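N-acetylneuraminic acid outer membrane channel protein NanC (Escherichia coli, PDB 2WJR) forms a monomeric, weakly anion-selective channel in the outer membrane that lets N-acetylneuraminic acid enter the bacterium. Local coordinates at residues K97-A111 with R123-H136. The protein carries 1 engineered substitution. Residues are numbered along the deposited sequence; the frame is centred on the assembly and turned at random.
With OCT (N-octane), chain E; OCT (N-octane), chain G; PO4 (phosphate ion), chain D.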
loop_
_atom_site.group_PDB
_atom_site.type_symbol
_atom_site.label_atom_id
_atom_site.label_comp_id
_atom_site.label_asym_id
_atom_site.label_seq_id
_atom_site.Cartn_x
_atom_site.Cartn_y
_atom_site.Cartn_z
ATOM N N LYS A 97 20.272 -2.822 -12.939
ATOM C CA LYS A 97 19.429 -1.791 -13.550
ATOM C C LYS A 97 17.981 -2.258 -13.770
ATOM O O LYS A 97 17.074 -1.428 -13.902
ATOM C CB LYS A 97 20.039 -1.299 -14.875
ATOM C CG LYS A 97 20.077 -2.350 -15.964
ATOM C CD LYS A 97 20.882 -1.856 -17.184
ATOM C CE LYS A 97 20.131 -2.096 -18.480
ATOM N NZ LYS A 97 19.726 -3.505 -18.662
ATOM N N ASP A 98 17.780 -3.572 -13.835
ATOM C CA ASP A 98 16.469 -4.172 -14.093
ATOM C C ASP A 98 15.825 -4.879 -12.892
ATOM O O ASP A 98 14.725 -5.410 -13.027
ATOM C CB ASP A 98 16.597 -5.199 -15.201
ATOM C CG ASP A 98 17.021 -4.570 -16.523
ATOM O OD1 ASP A 98 16.626 -3.408 -16.782
ATOM O OD2 ASP A 98 17.723 -5.261 -17.279
ATOM N N LEU A 99 16.499 -4.891 -11.748
ATOM C CA LEU A 99 16.004 -5.627 -10.570
ATOM C C LEU A 99 16.212 -4.819 -9.299
ATOM O O LEU A 99 17.356 -4.527 -8.901
ATOM C CB LEU A 99 16.695 -6.998 -10.460
ATOM C CG LEU A 99 16.247 -7.981 -9.375
ATOM C CD1 LEU A 99 14.779 -8.343 -9.533
ATOM C CD2 LEU A 99 17.123 -9.242 -9.454
ATOM N N ASN A 100 15.100 -4.476 -8.650
ATOM C CA ASN A 100 15.114 -3.720 -7.413
ATOM C C ASN A 100 14.415 -4.484 -6.287
ATOM O O ASN A 100 13.371 -5.074 -6.500
ATOM C CB ASN A 100 14.417 -2.366 -7.592
ATOM C CG ASN A 100 14.284 -1.577 -6.272
ATOM O OD1 ASN A 100 13.325 -1.755 -5.507
ATOM N ND2 ASN A 100 15.228 -0.687 -6.026
ATOM N N PHE A 101 15.016 -4.452 -5.109
ATOM C CA PHE A 101 14.454 -5.084 -3.916
ATOM C C PHE A 101 14.229 -4.018 -2.882
ATOM O O PHE A 101 14.967 -3.016 -2.817
ATOM C CB PHE A 101 15.394 -6.110 -3.347
ATOM C CG PHE A 101 15.672 -7.257 -4.270
ATOM C CD1 PHE A 101 14.740 -8.235 -4.479
ATOM C CD2 PHE A 101 16.888 -7.350 -4.911
ATOM C CE1 PHE A 101 15.000 -9.286 -5.318
ATOM C CE2 PHE A 101 17.146 -8.404 -5.759
ATOM C CZ PHE A 101 16.216 -9.357 -5.962
ATOM N N GLY A 102 13.209 -4.220 -2.055
ATOM C CA GLY A 102 12.839 -3.229 -1.077
ATOM C C GLY A 102 12.243 -3.898 0.141
ATOM O O GLY A 102 11.614 -4.936 0.019
ATOM N N ILE A 103 12.502 -3.324 1.302
ATOM C CA ILE A 103 11.853 -3.776 2.549
ATOM C C ILE A 103 11.521 -2.566 3.407
ATOM O O ILE A 103 12.314 -1.648 3.537
ATOM C CB ILE A 103 12.738 -4.803 3.310
ATOM C CG1 ILE A 103 12.018 -5.403 4.541
ATOM C CG2 ILE A 103 14.097 -4.186 3.710
ATOM C CD1 ILE A 103 11.228 -6.666 4.263
ATOM N N ARG A 104 10.344 -2.584 4.035
ATOM C CA ARG A 104 9.906 -1.491 4.857
ATOM C C ARG A 104 9.261 -2.017 6.131
ATOM O O ARG A 104 8.540 -3.012 6.112
ATOM C CB ARG A 104 8.906 -0.629 4.123
ATOM C CG ARG A 104 8.521 0.663 4.832
ATOM C CD ARG A 104 7.540 1.422 3.998
ATOM N NE ARG A 104 6.254 0.739 3.876
ATOM C CZ ARG A 104 5.288 1.090 3.039
ATOM N NH1 ARG A 104 5.440 2.145 2.232
ATOM N NH2 ARG A 104 4.165 0.391 2.998
ATOM N N TYR A 105 9.584 -1.352 7.223
ATOM C CA TYR A 105 8.834 -1.496 8.450
ATOM C C TYR A 105 8.163 -0.175 8.766
ATOM O O TYR A 105 8.816 0.893 8.786
ATOM C CB TYR A 105 9.729 -1.909 9.621
ATOM C CG TYR A 105 8.973 -1.723 10.914
ATOM C CD1 TYR A 105 8.026 -2.666 11.324
ATOM C CD2 TYR A 105 9.148 -0.580 11.688
ATOM C CE1 TYR A 105 7.301 -2.496 12.501
ATOM C CE2 TYR A 105 8.419 -0.394 12.861
ATOM C CZ TYR A 105 7.497 -1.356 13.256
ATOM O OH TYR A 105 6.786 -1.154 14.414
ATOM N N ARG A 106 6.857 -0.247 9.031
ATOM C CA ARG A 106 6.046 0.915 9.372
ATOM C C ARG A 106 5.215 0.610 10.625
ATOM O O ARG A 106 4.668 -0.498 10.750
ATOM C CB ARG A 106 5.099 1.236 8.223
ATOM C CG ARG A 106 4.275 2.542 8.378
ATOM C CD ARG A 106 3.525 2.772 7.079
ATOM N NE ARG A 106 2.156 2.241 7.117
ATOM C CZ ARG A 106 1.451 1.828 6.071
ATOM N NH1 ARG A 106 1.966 1.827 4.839
ATOM N NH2 ARG A 106 0.209 1.411 6.257
ATOM N N TYR A 107 5.155 1.585 11.523
ATOM C CA TYR A 107 4.313 1.540 12.733
ATOM C C TYR A 107 3.147 2.507 12.565
ATOM O O TYR A 107 3.351 3.721 12.588
ATOM C CB TYR A 107 5.130 1.935 13.963
ATOM C CG TYR A 107 4.343 1.935 15.274
ATOM C CD1 TYR A 107 3.786 0.764 15.763
ATOM C CD2 TYR A 107 4.183 3.100 16.013
ATOM C CE1 TYR A 107 3.067 0.745 16.957
ATOM C CE2 TYR A 107 3.471 3.099 17.226
ATOM C CZ TYR A 107 2.911 1.912 17.680
ATOM O OH TYR A 107 2.208 1.904 18.875
ATOM N N ASP A 108 1.947 1.946 12.406
ATOM C CA ASP A 108 0.728 2.694 12.216
ATOM C C ASP A 108 0.076 2.932 13.579
ATOM O O ASP A 108 -0.378 1.982 14.259
ATOM C CB ASP A 108 -0.216 1.931 11.305
ATOM C CG ASP A 108 0.152 2.067 9.831
ATOM O OD1 ASP A 108 0.918 2.993 9.466
ATOM O OD2 ASP A 108 -0.328 1.245 9.038
ATOM N N TRP A 109 0.076 4.193 13.974
ATOM C CA TRP A 109 -0.388 4.618 15.289
ATOM C C TRP A 109 -1.645 5.450 15.068
ATOM O O TRP A 109 -1.618 6.427 14.316
ATOM C CB TRP A 109 0.703 5.420 15.990
ATOM C CG TRP A 109 0.325 5.868 17.375
ATOM C CD1 TRP A 109 0.484 5.171 18.533
ATOM C CD2 TRP A 109 -0.282 7.122 17.737
ATOM N NE1 TRP A 109 0.026 5.911 19.594
ATOM C CE2 TRP A 109 -0.450 7.111 19.137
ATOM C CE3 TRP A 109 -0.681 8.253 17.016
ATOM C CZ2 TRP A 109 -1.004 8.185 19.834
ATOM C CZ3 TRP A 109 -1.246 9.326 17.711
ATOM C CH2 TRP A 109 -1.403 9.279 19.111
ATOM N N LYS A 110 -2.755 5.055 15.687
ATOM C CA LYS A 110 -4.014 5.792 15.532
ATOM C C LYS A 110 -4.136 6.896 16.570
ATOM O O LYS A 110 -3.959 6.662 17.766
ATOM C CB LYS A 110 -5.217 4.860 15.633
ATOM C CG LYS A 110 -5.480 4.077 14.392
ATOM C CD LYS A 110 -6.591 3.075 14.587
ATOM C CE LYS A 110 -6.863 2.280 13.336
ATOM N NZ LYS A 110 -7.983 1.304 13.490
ATOM N N ALA A 111 -4.444 8.097 16.096
ATOM C CA ALA A 111 -4.596 9.269 16.951
ATOM C C ALA A 111 -5.983 9.297 17.604
ATOM O O ALA A 111 -6.347 10.274 18.245
ATOM C CB ALA A 111 -4.376 10.548 16.143
ATOM N N ARG A 123 -6.189 1.648 21.655
ATOM C CA ARG A 123 -5.669 2.193 20.409
ATOM C C ARG A 123 -5.228 1.043 19.504
ATOM O O ARG A 123 -4.410 0.214 19.892
ATOM C CB ARG A 123 -4.492 3.097 20.740
ATOM C CG ARG A 123 -4.445 4.367 19.991
ATOM C CD ARG A 123 -3.235 5.186 20.405
ATOM N NE ARG A 123 -3.511 6.040 21.554
ATOM C CZ ARG A 123 -4.200 7.180 21.509
ATOM N NH1 ARG A 123 -4.709 7.624 20.372
ATOM N NH2 ARG A 123 -4.385 7.871 22.621
ATOM N N ASP A 124 -5.764 1.026 18.299
ATOM C CA ASP A 124 -5.572 -0.073 17.393
ATOM C C ASP A 124 -4.340 0.243 16.536
ATOM O O ASP A 124 -4.442 0.558 15.359
ATOM C CB ASP A 124 -6.799 -0.315 16.533
ATOM C CG ASP A 124 -6.570 -1.369 15.479
ATOM O OD1 ASP A 124 -5.886 -2.372 15.772
ATOM O OD2 ASP A 124 -7.064 -1.188 14.356
ATOM N N ASN A 125 -3.197 0.095 17.166
ATOM C CA ASN A 125 -1.914 0.369 16.521
ATOM C C ASN A 125 -1.416 -0.905 15.859
ATOM O O ASN A 125 -1.737 -2.032 16.290
ATOM C CB ASN A 125 -0.909 0.867 17.529
ATOM C CG ASN A 125 -1.387 2.081 18.274
ATOM O OD1 ASN A 125 -2.086 2.942 17.709
ATOM N ND2 ASN A 125 -1.021 2.168 19.564
ATOM N N VAL A 126 -0.636 -0.734 14.791
ATOM C CA VAL A 126 -0.283 -1.840 13.949
ATOM C C VAL A 126 1.205 -1.833 13.565
ATOM O O VAL A 126 1.774 -0.781 13.274
ATOM C CB VAL A 126 -1.124 -1.818 12.676
ATOM C CG1 VAL A 126 -0.535 -2.806 11.647
ATOM C CG2 VAL A 126 -2.601 -2.146 12.983
ATOM N N HIS A 127 1.813 -3.014 13.587
ATOM C CA HIS A 127 3.179 -3.220 13.084
ATOM C C HIS A 127 3.064 -3.755 11.689
ATOM O O HIS A 127 2.437 -4.789 11.488
ATOM C CB HIS A 127 3.912 -4.262 13.910
ATOM C CG HIS A 127 4.147 -3.872 15.332
ATOM N ND1 HIS A 127 5.046 -2.896 15.701
ATOM C CD2 HIS A 127 3.619 -4.354 16.486
ATOM C CE1 HIS A 127 5.045 -2.769 17.014
ATOM N NE2 HIS A 127 4.191 -3.647 17.516
ATOM N N ARG A 128 3.667 -3.079 10.707
ATOM C CA ARG A 128 3.502 -3.464 9.317
ATOM C C ARG A 128 4.851 -3.585 8.569
ATOM O O ARG A 128 5.702 -2.694 8.639
ATOM C CB ARG A 128 2.579 -2.487 8.583
ATOM C CG ARG A 128 2.472 -2.786 7.104
ATOM C CD ARG A 128 1.577 -1.836 6.379
ATOM N NE ARG A 128 1.618 -2.099 4.932
ATOM C CZ ARG A 128 0.585 -2.057 4.088
ATOM N NH1 ARG A 128 -0.649 -1.766 4.507
ATOM N NH2 ARG A 128 0.798 -2.337 2.806
ATOM N N TRP A 129 5.006 -4.712 7.875
ATOM C CA TRP A 129 6.171 -4.984 7.043
ATOM C C TRP A 129 5.721 -5.119 5.590
ATOM O O TRP A 129 4.710 -5.780 5.291
ATOM C CB TRP A 129 6.829 -6.293 7.477
ATOM C CG TRP A 129 7.598 -6.215 8.732
ATOM C CD1 TRP A 129 7.166 -6.495 10.008
ATOM C CD2 TRP A 129 8.972 -5.828 8.845
ATOM N NE1 TRP A 129 8.201 -6.286 10.901
ATOM C CE2 TRP A 129 9.314 -5.881 10.204
ATOM C CE3 TRP A 129 9.943 -5.425 7.915
ATOM C CZ2 TRP A 129 10.602 -5.555 10.659
ATOM C CZ3 TRP A 129 11.213 -5.102 8.366
ATOM C CH2 TRP A 129 11.533 -5.181 9.726
ATOM N N ASP A 130 6.483 -4.506 4.678
ATOM C CA ASP A 130 6.290 -4.711 3.261
ATOM C C ASP A 130 7.623 -5.107 2.627
ATOM O O ASP A 130 8.657 -4.542 2.960
ATOM C CB ASP A 130 5.768 -3.440 2.590
ATOM C CG ASP A 130 4.339 -3.103 2.990
ATOM O OD1 ASP A 130 3.394 -3.580 2.323
ATOM O OD2 ASP A 130 4.185 -2.302 3.938
ATOM N N GLY A 131 7.565 -6.085 1.748
ATOM C CA GLY A 131 8.683 -6.498 0.900
ATOM C C GLY A 131 8.329 -6.169 -0.541
ATOM O O GLY A 131 7.167 -6.266 -0.944
ATOM N N TYR A 132 9.340 -5.799 -1.332
ATOM C CA TYR A 132 9.123 -5.334 -2.704
ATOM C C TYR A 132 10.167 -5.958 -3.629
ATOM O O TYR A 132 11.354 -6.027 -3.288
ATOM C CB TYR A 132 9.291 -3.813 -2.810
ATOM C CG TYR A 132 8.420 -2.976 -1.917
ATOM C CD1 TYR A 132 7.218 -2.471 -2.371
ATOM C CD2 TYR A 132 8.807 -2.686 -0.611
ATOM C CE1 TYR A 132 6.428 -1.693 -1.559
ATOM C CE2 TYR A 132 8.026 -1.917 0.214
ATOM C CZ TYR A 132 6.838 -1.420 -0.270
ATOM O OH TYR A 132 6.055 -0.662 0.542
ATOM N N VAL A 133 9.714 -6.415 -4.788
ATOM C CA VAL A 133 10.602 -6.792 -5.877
ATOM C C VAL A 133 10.042 -6.222 -7.174
ATOM O O VAL A 133 8.856 -6.399 -7.488
ATOM C CB VAL A 133 10.779 -8.325 -6.011
ATOM C CG1 VAL A 133 11.833 -8.616 -7.061
ATOM C CG2 VAL A 133 11.200 -8.971 -4.691
ATOM N N THR A 134 10.876 -5.499 -7.911
ATOM C CA THR A 134 10.476 -4.904 -9.188
ATOM C C THR A 134 11.453 -5.402 -10.240
ATOM O O THR A 134 12.669 -5.274 -10.066
ATOM C CB THR A 134 10.517 -3.369 -9.162
ATOM O OG1 THR A 134 9.671 -2.890 -8.119
ATOM C CG2 THR A 134 10.029 -2.773 -10.538
ATOM N N TYR A 135 10.910 -5.987 -11.302
ATOM C CA TYR A 135 11.710 -6.625 -12.342
ATOM C C TYR A 135 11.279 -6.098 -13.709
ATOM O O TYR A 135 10.187 -6.370 -14.200
ATOM C CB TYR A 135 11.577 -8.139 -12.264
ATOM C CG TYR A 135 12.218 -8.902 -13.404
ATOM C CD1 TYR A 135 11.591 -10.018 -13.941
ATOM C CD2 TYR A 135 13.437 -8.502 -13.954
ATOM C CE1 TYR A 135 12.166 -10.737 -14.969
ATOM C CE2 TYR A 135 14.036 -9.228 -14.994
ATOM C CZ TYR A 135 13.374 -10.341 -15.502
ATOM O OH TYR A 135 13.901 -11.070 -16.539
ATOM N N HIS A 136 12.155 -5.292 -14.292
ATOM C CA HIS A 136 11.987 -4.792 -15.654
ATOM C C HIS A 136 12.393 -5.922 -16.585
ATOM O O HIS A 136 13.588 -6.188 -16.794
ATOM C CB HIS A 136 12.851 -3.549 -15.876
ATOM C CG HIS A 136 12.561 -2.437 -14.921
ATOM N ND1 HIS A 136 11.311 -1.861 -14.801
ATOM C CD2 HIS A 136 13.367 -1.774 -14.054
ATOM C CE1 HIS A 136 11.358 -0.898 -13.895
ATOM N NE2 HIS A 136 12.591 -0.835 -13.415
HETATM C C1 OCT E . 9.156 -9.686 -2.056
HETATM C C2 OCT E . 10.143 -9.805 -0.885
HETATM C C3 OCT E . 11.503 -9.189 -1.242
HETATM C C4 OCT E . 12.449 -9.094 -0.029
HETATM C C5 OCT E . 13.232 -7.776 -0.036
HETATM C C6 OCT E . 14.684 -7.910 0.482
HETATM C C7 OCT E . 15.301 -6.527 0.820
HETATM C C8 OCT E . 16.837 -6.534 0.969
HETATM C C1 OCT G . 5.944 0.505 20.076
HETATM C C2 OCT G . 6.893 0.374 18.872
HETATM C C3 OCT G . 7.121 1.725 18.170
HETATM C C4 OCT G . 7.988 1.621 16.901
HETATM C C5 OCT G . 8.117 2.990 16.190
HETATM C C6 OCT G . 9.340 3.060 15.251
HETATM C C7 OCT G . 9.215 4.143 14.159
HETATM C C8 OCT G . 9.781 3.687 12.799
HETATM P P PO4 D . -4.153 3.831 24.807
HETATM O O1 PO4 D . -3.688 4.151 26.208
HETATM O O2 PO4 D . -3.311 4.656 23.858
HETATM O O3 PO4 D . -3.950 2.351 24.519
HETATM O O4 PO4 D . -5.624 4.179 24.684
HETATM O O HOH W 1 14.681 -4.355 -19.236
HETATM O O HOH W 2 11.006 -2.919 -5.653
HETATM O O HOH W 3 5.835 -1.257 5.749
HETATM O O HOH W 4 -3.148 1.467 13.093
HETATM O O HOH W 5 -0.524 3.753 21.956
#
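W129 lays the face of its indole against Y105, whose CB sits 3.6 Å from the centroid of the six-membered ring, 8° off the normal, a CH-pi contact; I103 CG1 packs against the indole edge at CZ3. One step on, the Y105 hydroxyl shares a hydrogen bond with H127 ND1 (2.8 Å). Toward the periplasmic end, V133 CG2 meets the edge of the F101 ring at CD1 (3.6 Å). Between these bumps G131 leaves a shallow hollow filled by n-octane; a CB there would collide with the alkane. This is the lipid-facing side of the antiparallel strand pair. On the other face, which lines the channel, R104 bends at chi3 (67°), bringing NH2 to D130 OD2 (2.9 Å) from above the carboxylate plane, while the Y132 hydroxyl oxygen lies over the face of the R104 guanidinium, 3.1 Å from CZ, too steep for a hydrogen bond. R128 holds both D130 oxygens side-on, and the R106 guanidinium, which grips both D108 oxygens through NE and NH2, lies flat on that of R128, planes 30° apart; the two carboxylates probably offset the crowding of positive charge. At the extracellular end R123 folds over the W109 ring, gives NH1 to K110 O (2.9 Å) and NE to a phosphate ion, probably from the crystallisation liquor. A serine in place of R123 would probably uncover that part of the indole and leave K110 O without this donor. K110 NZ forms a salt bridge with D124 OD2 (2.8 Å). Strand 82-94 flanks 99-110, with L91 on I103 and Y85 on W109; strand 141-152 flanks 126-136, where T148 and Q146 bind D130 OD1, continuing the barrel wall of this KdgM-family porin.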